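Local coordinates for protein multiheme cytochrome cf (Carboxydothermus ferrireducens DSM 11255, PDB 6QVM) that probably passes electrons through a chain of eleven c-type hemes in the S-layer to insoluble extracellular Fe(III) compounds, at residues G358-H361 against A362-D366; T31-N34 against C35-H39; C476-P479 against H480-K483. All coordinates share one frame; numbering follows the deposited sequence.

Interaction 1 of 3, residues G358-H361 against A362-D366; sequences GALH and AATGD. With HEC (heme c), chain G.
With CG of His-361 swung opposite the backbone N (chi1 166°), the imidazole leaves the short helix 359-362 toward the heme on one side and meets the backbone of Asp-366 on the other. NE2 coordinates the heme iron at 1.9 Å. ND1 gives a nearly straight hydrogen bond to the carbonyl O of Asp-366 (2.8 Å); the oxygen lies close to the ring plane, whereas the donor stands well above the carbonyl plane. That bond fixes the rotation of the ring about its axis and is likely to make it a more electron-rich ligand. This is a distal ligand supplied by a short helix, and His-233 is the other axial ligand, giving bis-histidine coordination.

Gly-358 occupies the N-cap position, and its O accepts from Ala-362 N at 2.7 Å. In the turn that follows, His-361 O takes two donors, Gly-365 N (2.7 Å) and Thr-364 N (3.1 Å). OG1 of Thr-364 donates to Leu-360 O (3.0 Å) and accepts from Asp-366 N, an ST turn that leads the chain back to the ring. Gly-365 has positive phi, and a side chain there would crowd the heme methyl CMD.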
# COMPACT_ATOMS: atom_id res chain seq x y z
N GLY A 358 8.24 -9.56 -6.14
CA GLY A 358 7.57 -9.16 -7.36
C GLY A 358 8.43 -9.10 -8.60
O GLY A 358 7.99 -8.59 -9.63
N ALA A 359 9.66 -9.63 -8.53
CA ALA A 359 10.56 -9.57 -9.69
C ALA A 359 9.98 -10.35 -10.86
O ALA A 359 9.98 -9.88 -12.00
CB ALA A 359 11.94 -10.09 -9.31
N LEU A 360 9.50 -11.57 -10.60
CA LEU A 360 8.90 -12.36 -11.67
C LEU A 360 7.66 -11.68 -12.23
O LEU A 360 7.42 -11.70 -13.45
CB LEU A 360 8.56 -13.76 -11.16
CG LEU A 360 7.90 -14.73 -12.16
CD1 LEU A 360 8.75 -14.90 -13.41
CD2 LEU A 360 7.67 -16.09 -11.49
N HIS A 361 6.85 -11.07 -11.36
CA HIS A 361 5.69 -10.31 -11.83
C HIS A 361 6.13 -9.11 -12.66
O HIS A 361 5.56 -8.83 -13.73
CB HIS A 361 4.84 -9.85 -10.65
CG HIS A 361 3.84 -8.80 -11.02
ND1 HIS A 361 2.72 -9.08 -11.76
CD2 HIS A 361 3.81 -7.47 -10.77
CE1 HIS A 361 2.02 -7.97 -11.93
NE2 HIS A 361 2.67 -6.98 -11.35
N ALA A 362 7.15 -8.39 -12.20
CA ALA A 362 7.60 -7.19 -12.89
C ALA A 362 8.19 -7.48 -14.26
O ALA A 362 8.25 -6.58 -15.10
CB ALA A 362 8.63 -6.45 -12.03
N ALA A 363 8.63 -8.72 -14.50
CA ALA A 363 9.20 -9.08 -15.79
C ALA A 363 8.16 -9.65 -16.76
O ALA A 363 8.50 -9.89 -17.92
CB ALA A 363 10.33 -10.10 -15.61
N THR A 364 6.93 -9.87 -16.30
CA THR A 364 5.90 -10.48 -17.14
C THR A 364 4.55 -9.78 -17.09
O THR A 364 3.75 -9.99 -18.01
CB THR A 364 5.69 -11.95 -16.76
OG1 THR A 364 5.15 -12.01 -15.43
CG2 THR A 364 6.99 -12.72 -16.81
N GLY A 365 4.27 -8.96 -16.08
CA GLY A 365 2.92 -8.43 -15.92
C GLY A 365 1.90 -9.50 -15.59
O GLY A 365 0.70 -9.31 -15.86
N ASP A 366 2.34 -10.62 -15.02
CA ASP A 366 1.46 -11.74 -14.73
C ASP A 366 0.85 -11.55 -13.35
O ASP A 366 1.57 -11.62 -12.35
CB ASP A 366 2.24 -13.05 -14.81
CG ASP A 366 1.36 -14.28 -14.66
OD1 ASP A 366 0.17 -14.15 -14.29
OD2 ASP A 366 1.87 -15.40 -14.92
FE HEC G . 2.02 -5.16 -11.56
CHA HEC G . -1.16 -6.43 -11.82
CHB HEC G . 1.63 -4.91 -8.15
CHC HEC G . 5.31 -4.20 -11.23
CHD HEC G . 2.28 -4.81 -14.96
NA HEC G . 0.52 -5.56 -10.24
C1A HEC G . -0.71 -6.11 -10.56
C2A HEC G . -1.46 -6.28 -9.33
C3A HEC G . -0.69 -5.86 -8.31
C4A HEC G . 0.56 -5.40 -8.87
CMA HEC G . -1.08 -5.86 -6.82
CAA HEC G . -2.88 -6.86 -9.22
CBA HEC G . -2.74 -8.38 -9.12
CGA HEC G . -4.10 -9.03 -9.03
O1A HEC G . -5.01 -8.67 -9.83
O2A HEC G . -4.26 -9.92 -8.15
NB HEC G . 3.23 -4.60 -9.98
C1B HEC G . 2.90 -4.73 -8.65
C2B HEC G . 4.13 -4.65 -7.87
C3B HEC G . 5.15 -4.43 -8.72
C4B HEC G . 4.60 -4.40 -10.07
CMB HEC G . 4.19 -4.73 -6.33
CAB HEC G . 6.65 -4.27 -8.38
CBB HEC G . 7.23 -5.61 -7.89
NC HEC G . 3.50 -4.58 -12.84
C1C HEC G . 4.79 -4.23 -12.50
C2C HEC G . 5.57 -4.05 -13.71
C3C HEC G . 4.72 -4.14 -14.75
C4C HEC G . 3.41 -4.52 -14.22
CMC HEC G . 7.04 -3.55 -13.74
CAC HEC G . 5.06 -3.94 -16.25
CBC HEC G . 6.09 -4.98 -16.72
ND HEC G . 0.75 -5.55 -13.14
C1D HEC G . 1.10 -5.35 -14.47
C2D HEC G . 0.01 -5.79 -15.30
C3D HEC G . -1.07 -6.30 -14.33
C4D HEC G . -0.52 -6.11 -13.01
CMD HEC G . -0.05 -5.76 -16.83
CAD HEC G . -2.44 -6.89 -14.72
CBD HEC G . -3.39 -5.74 -15.01
CGD HEC G . -3.62 -4.98 -13.74
O1D HEC G . -4.29 -5.53 -12.83
O2D HEC G . -3.14 -3.82 -13.63

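Interaction 2 of 3, residues T31-N34 against C35-H39; sequences TGKN and CSYCH. With HEC (heme c), chain E.
A backbone hydrogen bond joins Asn-34 and Tyr-37 where an extended link, Lys-33 and Asn-34, runs into the short helical turn 35-38. Gly-32, with positive phi, ends the preceding helix 25-31. Tyr-37 N donates to Asn-34 O at 3.0 Å, reaching it from above the carbonyl plane, and one residue on Cys-35 O accepts from both Cys-38 N and His-39 N. This tight turn is the CXXCH heme c attachment motif: Cys-35 SG is bonded to CAB, Cys-38 SG to CAC, and His-39 NE2 coordinates the heme iron FE at 1.9 Å. The backbone N of Thr-24 is the other axial ligand, an unusual partner that recalls cytochrome f.

The side chains of Lys-33 and Tyr-37 meet on the side of the turn away from the iron. Lys-33 bends at chi2 (-69°), which lays its methylenes across the phenol ring. CD sits over the ring centre, 3.8 Å from the centroid in a CH-pi contact, and NZ hangs farther out over the same face at 4.6 Å, a cation-pi pair. At the root of the chain, Lys-33 CB also touches the heme methyl CMC at 3.7 Å. Tyr-37 OH is hydrogen-bonded to Asp-94. A serine in place of Tyr-37, too short to span the same distance, would probably leave the methylenes of Lys-33 without the ring face they lie on and Asp-94 without the phenol hydroxyl.

Lys-33 forms a second cation-pi pair with Tyr-97. Thr-31 packs on Phe-84 and Tyr-37 on Arg-80, so the end of helix 25-31 and the heme-binding turn both rest against helix 79-86, with Leu-91 of the following loop touching Lys-33 and Tyr-37.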
# COMPACT_ATOMS: atom_id res chain seq x y z
N THR A 31 -0.23 0.65 -32.38
CA THR A 31 1.18 0.41 -32.65
C THR A 31 1.43 -0.29 -33.98
O THR A 31 2.56 -0.25 -34.47
CB THR A 31 1.79 -0.43 -31.52
OG1 THR A 31 1.12 -1.69 -31.45
CG2 THR A 31 1.65 0.30 -30.19
N GLY A 32 0.42 -0.93 -34.56
CA GLY A 32 0.62 -1.70 -35.77
C GLY A 32 1.36 -3.00 -35.57
O GLY A 32 1.94 -3.53 -36.52
N LYS A 33 1.36 -3.54 -34.35
CA LYS A 33 2.15 -4.71 -34.00
C LYS A 33 1.27 -5.93 -33.78
O LYS A 33 0.11 -5.82 -33.38
CB LYS A 33 2.98 -4.44 -32.74
CG LYS A 33 4.05 -3.37 -32.91
CD LYS A 33 5.16 -3.84 -33.83
CE LYS A 33 6.09 -2.69 -34.16
NZ LYS A 33 7.21 -3.11 -35.04
N ASN A 34 1.85 -7.10 -34.05
CA ASN A 34 1.19 -8.36 -33.74
C ASN A 34 1.04 -8.53 -32.23
O ASN A 34 1.83 -7.99 -31.45
CB ASN A 34 1.98 -9.53 -34.31
CG ASN A 34 1.67 -9.78 -35.77
OD1 ASN A 34 1.06 -8.94 -36.44
ND2 ASN A 34 2.08 -10.94 -36.27
N CYS A 35 0.04 -9.32 -31.83
CA CYS A 35 -0.11 -9.68 -30.43
C CYS A 35 1.17 -10.29 -29.90
O CYS A 35 1.63 -9.94 -28.80
CB CYS A 35 -1.27 -10.67 -30.26
SG CYS A 35 -2.79 -10.22 -31.11
N SER A 36 1.78 -11.19 -30.68
CA SER A 36 2.98 -11.90 -30.25
C SER A 36 4.18 -10.98 -30.05
O SER A 36 5.19 -11.42 -29.50
CB SER A 36 3.32 -12.98 -31.27
OG SER A 36 3.82 -12.41 -32.47
N TYR A 37 4.09 -9.72 -30.50
CA TYR A 37 5.17 -8.77 -30.28
C TYR A 37 5.28 -8.39 -28.81
O TYR A 37 6.39 -8.29 -28.27
CB TYR A 37 4.95 -7.53 -31.16
CG TYR A 37 6.08 -6.52 -31.15
CD1 TYR A 37 7.25 -6.75 -31.87
CD2 TYR A 37 5.98 -5.33 -30.44
CE1 TYR A 37 8.28 -5.82 -31.87
CE2 TYR A 37 7.01 -4.40 -30.43
CZ TYR A 37 8.16 -4.65 -31.16
OH TYR A 37 9.19 -3.74 -31.16
N CYS A 38 4.14 -8.21 -28.14
CA CYS A 38 4.11 -7.83 -26.73
C CYS A 38 3.66 -8.95 -25.81
O CYS A 38 3.93 -8.88 -24.61
CB CYS A 38 3.19 -6.63 -26.52
SG CYS A 38 3.65 -5.15 -27.46
N HIS A 39 2.97 -9.97 -26.33
CA HIS A 39 2.45 -11.05 -25.51
C HIS A 39 3.14 -12.36 -25.87
O HIS A 39 3.46 -12.61 -27.04
CB HIS A 39 0.93 -11.22 -25.70
CG HIS A 39 0.13 -10.05 -25.23
ND1 HIS A 39 -0.26 -9.89 -23.92
CD2 HIS A 39 -0.34 -8.97 -25.89
CE1 HIS A 39 -0.95 -8.77 -23.80
NE2 HIS A 39 -1.01 -8.19 -24.98
FE HEC E . -2.23 -6.75 -25.30
CHA HEC E . -3.12 -6.46 -21.98
CHB HEC E . -4.79 -8.98 -25.78
CHC HEC E . -1.49 -6.86 -28.66
CHD HEC E . 0.57 -4.77 -24.77
NA HEC E . -3.68 -7.55 -24.11
C1A HEC E . -3.85 -7.33 -22.76
C2A HEC E . -4.93 -8.17 -22.29
C3A HEC E . -5.38 -8.87 -23.34
C4A HEC E . -4.61 -8.50 -24.50
CMA HEC E . -6.54 -9.90 -23.33
CAA HEC E . -5.43 -8.22 -20.82
CBA HEC E . -6.85 -7.68 -20.71
CGA HEC E . -6.85 -6.18 -20.73
O1A HEC E . -7.81 -5.59 -21.29
O2A HEC E . -5.89 -5.57 -20.19
NB HEC E . -2.98 -7.74 -26.91
C1B HEC E . -4.08 -8.58 -26.89
C2B HEC E . -4.35 -8.99 -28.25
C3B HEC E . -3.44 -8.42 -29.05
C4B HEC E . -2.57 -7.61 -28.23
CMB HEC E . -5.49 -9.96 -28.64
CAB HEC E . -3.31 -8.56 -30.59
CBB HEC E . -4.56 -8.01 -31.32
NC HEC E . -0.73 -6.00 -26.48
C1C HEC E . -0.64 -6.13 -27.85
C2C HEC E . 0.52 -5.38 -28.31
C3C HEC E . 1.06 -4.75 -27.24
C4C HEC E . 0.30 -5.16 -26.07
CMC HEC E . 0.92 -5.23 -29.80
CAC HEC E . 2.32 -3.84 -27.19
CBC HEC E . 2.21 -2.59 -28.10
ND HEC E . -1.40 -5.77 -23.64
C1D HEC E . -0.24 -5.01 -23.67
C2D HEC E . 0.00 -4.48 -22.35
C3D HEC E . -1.15 -5.01 -21.49
C4D HEC E . -1.97 -5.80 -22.37
CMD HEC E . 1.16 -3.57 -21.91
CAD HEC E . -1.41 -4.75 -19.99
CBD HEC E . -2.21 -3.46 -19.91
CGD HEC E . -2.59 -3.15 -18.48
O1D HEC E . -3.02 -4.09 -17.75
O2D HEC E . -2.46 -1.97 -18.07

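Interaction 3 of 3, residues C476-P479 against H480-K483; sequences CHSP and HSEK. With HEC (heme c), chain L; PO4 (phosphate ion), chain T.
The end of a CXXCH heme-binding motif, part of a doubled CXXCH motif, runs here into a loop that serves a second heme. Cys-476 SG is bonded to the heme atom CAC. His-477 NE2 coordinates the iron FE of that heme at 2.0 Å; three residues further on, His-480 is an axial ligand of another heme.

Ser-478 organises the loop between them. With chi1 at 170°, its OG sits beside its own carbonyl carbon and faces the turn ahead, where it accepts a nearly straight hydrogen bond from His-480 N (3.2 Å) and a weak one from Ser-481 N. The same Ser-478 OG lies 2.8 Å from both O1 and O4 of a phosphate. His-480 ND1 donates to phosphate O3 at 3.1 Å, the oxygen lying at the edge of the imidazole in its plane, and Lys-483 NZ donates to O1 at 3.3 Å. The bend of Lys-483 at chi2 lays its chain along Ser-478, with CE 3.5 Å from Ser-478 CB, and the bend at chi4 turns NZ toward the phosphate. Over one face of the His-480 ring stands Pro-479 CG, 3.8 Å from the centroid and almost on the ring normal. Iron and phosphate thus hold the two ring nitrogens while Pro-479 covers one face, although the phosphate probably comes from the crystallisation liquor.

His-355, at the end of helix 352-355, shares the iron of His-480, and His-559 shares that of His-477. The loop follows helix 473-476 and precedes helix 493-500, with Ser-478 paired through its backbone to Gln-488 and Pro-479 packed on Arg-490.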
# COMPACT_ATOMS: atom_id res chain seq x y z
N CYS A 476 -10.03 1.82 6.83
CA CYS A 476 -9.83 3.19 7.29
C CYS A 476 -8.56 3.84 6.75
O CYS A 476 -8.53 5.06 6.61
CB CYS A 476 -9.80 3.23 8.82
SG CYS A 476 -11.25 2.50 9.66
N HIS A 477 -7.52 3.06 6.46
CA HIS A 477 -6.24 3.60 6.01
C HIS A 477 -6.00 3.25 4.55
O HIS A 477 -6.30 2.14 4.10
CB HIS A 477 -5.08 3.05 6.84
CG HIS A 477 -5.16 3.37 8.29
ND1 HIS A 477 -4.64 4.53 8.83
CD2 HIS A 477 -5.67 2.67 9.33
CE1 HIS A 477 -4.84 4.54 10.14
NE2 HIS A 477 -5.46 3.42 10.47
N SER A 478 -5.45 4.19 3.81
CA SER A 478 -4.95 3.86 2.49
C SER A 478 -3.53 3.33 2.61
O SER A 478 -2.71 3.93 3.31
CB SER A 478 -4.97 5.08 1.58
OG SER A 478 -4.28 4.80 0.37
N PRO A 479 -3.20 2.21 1.95
CA PRO A 479 -1.81 1.72 1.98
C PRO A 479 -0.90 2.43 0.99
O PRO A 479 0.31 2.18 1.01
CB PRO A 479 -1.97 0.25 1.60
CG PRO A 479 -3.12 0.25 0.67
CD PRO A 479 -4.07 1.32 1.16
N HIS A 480 -1.44 3.32 0.16
CA HIS A 480 -0.71 3.83 -0.99
C HIS A 480 -0.49 5.33 -0.98
O HIS A 480 0.37 5.80 -1.74
CB HIS A 480 -1.45 3.47 -2.29
CG HIS A 480 -1.53 2.00 -2.55
ND1 HIS A 480 -2.66 1.39 -3.04
CD2 HIS A 480 -0.61 1.01 -2.38
CE1 HIS A 480 -2.44 0.10 -3.18
NE2 HIS A 480 -1.21 -0.16 -2.79
N SER A 481 -1.21 6.09 -0.18
CA SER A 481 -1.07 7.54 -0.27
C SER A 481 -1.59 8.20 1.00
O SER A 481 -2.40 7.63 1.73
CB SER A 481 -1.81 8.09 -1.49
OG SER A 481 -3.21 7.92 -1.36
N GLU A 482 -1.11 9.42 1.22
CA GLU A 482 -1.59 10.30 2.28
C GLU A 482 -2.37 11.44 1.63
O GLU A 482 -1.82 12.18 0.81
CB GLU A 482 -0.42 10.84 3.10
CG GLU A 482 -0.72 12.13 3.85
CD GLU A 482 -1.64 11.92 5.03
OE1 GLU A 482 -1.56 10.84 5.67
OE2 GLU A 482 -2.44 12.83 5.32
N LYS A 483 -3.65 11.56 1.98
CA LYS A 483 -4.56 12.49 1.31
C LYS A 483 -4.77 13.79 2.08
O LYS A 483 -5.61 14.59 1.68
CB LYS A 483 -5.90 11.80 1.06
CG LYS A 483 -5.80 10.59 0.15
CD LYS A 483 -6.70 9.46 0.62
CE LYS A 483 -6.18 8.10 0.16
NZ LYS A 483 -6.85 7.62 -1.07
FE HEC L . -5.54 2.85 12.37
CHA HEC L . -4.18 5.68 13.74
CHB HEC L . -2.41 1.61 11.82
CHC HEC L . -6.93 -0.17 11.41
CHD HEC L . -8.63 4.32 12.11
NA HEC L . -3.64 3.53 12.68
C1A HEC L . -3.30 4.72 13.29
C2A HEC L . -1.85 4.77 13.37
C3A HEC L . -1.36 3.64 12.84
C4A HEC L . -2.48 2.84 12.40
CMA HEC L . 0.13 3.28 12.72
CAA HEC L . -1.03 5.92 14.01
CBA HEC L . -1.15 5.72 15.52
CGA HEC L . -0.47 6.84 16.26
O1A HEC L . 0.59 6.56 16.88
O2A HEC L . -0.96 8.00 16.22
NB HEC L . -4.82 1.07 11.71
C1B HEC L . -3.47 0.74 11.65
C2B HEC L . -3.37 -0.68 11.39
C3B HEC L . -4.62 -1.17 11.26
C4B HEC L . -5.55 -0.08 11.48
CMB HEC L . -2.05 -1.44 11.22
CAB HEC L . -5.03 -2.65 10.98
CBB HEC L . -4.53 -3.63 12.07
NC HEC L . -7.41 2.22 11.77
C1C HEC L . -7.78 0.91 11.53
C2C HEC L . -9.23 0.84 11.41
C3C HEC L . -9.72 2.07 11.68
C4C HEC L . -8.58 2.96 11.86
CMC HEC L . -10.02 -0.48 11.21
CAC HEC L . -11.20 2.54 11.67
CBC HEC L . -12.10 1.77 12.66
ND HEC L . -6.28 4.71 12.84
C1D HEC L . -7.61 5.09 12.65
C2D HEC L . -7.76 6.45 13.10
C3D HEC L . -6.38 6.87 13.61
C4D HEC L . -5.52 5.72 13.42
CMD HEC L . -9.05 7.29 13.07
CAD HEC L . -6.00 8.24 14.21
CBD HEC L . -5.92 8.03 15.72
CGD HEC L . -5.73 9.34 16.44
O1D HEC L . -5.06 9.34 17.50
O2D HEC L . -6.25 10.38 15.95
P PO4 T . -5.85 3.81 -2.43
O1 PO4 T . -5.10 5.12 -2.29
O2 PO4 T . -7.30 4.09 -2.77
O3 PO4 T . -5.24 2.98 -3.53
O4 PO4 T . -5.81 3.03 -1.14

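In the fold
From the N terminus the three contacts come in series, each a local turn of continuous chain, with none nested or crossing. Interaction 2 comes first, joining helix 25-31 to the heme-binding helix 35-38; both axial ligands of its iron come from this N-terminal stretch. Interaction 1 closes the turn leading out of helix 359-362, and Gly-365 there is hydrogen-bonded to Thr-72; the centres of interactions 1 and 2 are about 19 Å apart. Interaction 3 lies between helices 473-476 and 493-500, its centre about 24 Å from that of interaction 1 and about 36 Å from that of interaction 2. Interactions 1 and 3 share their irons with distant histidines: His-233, His-355 and His-559.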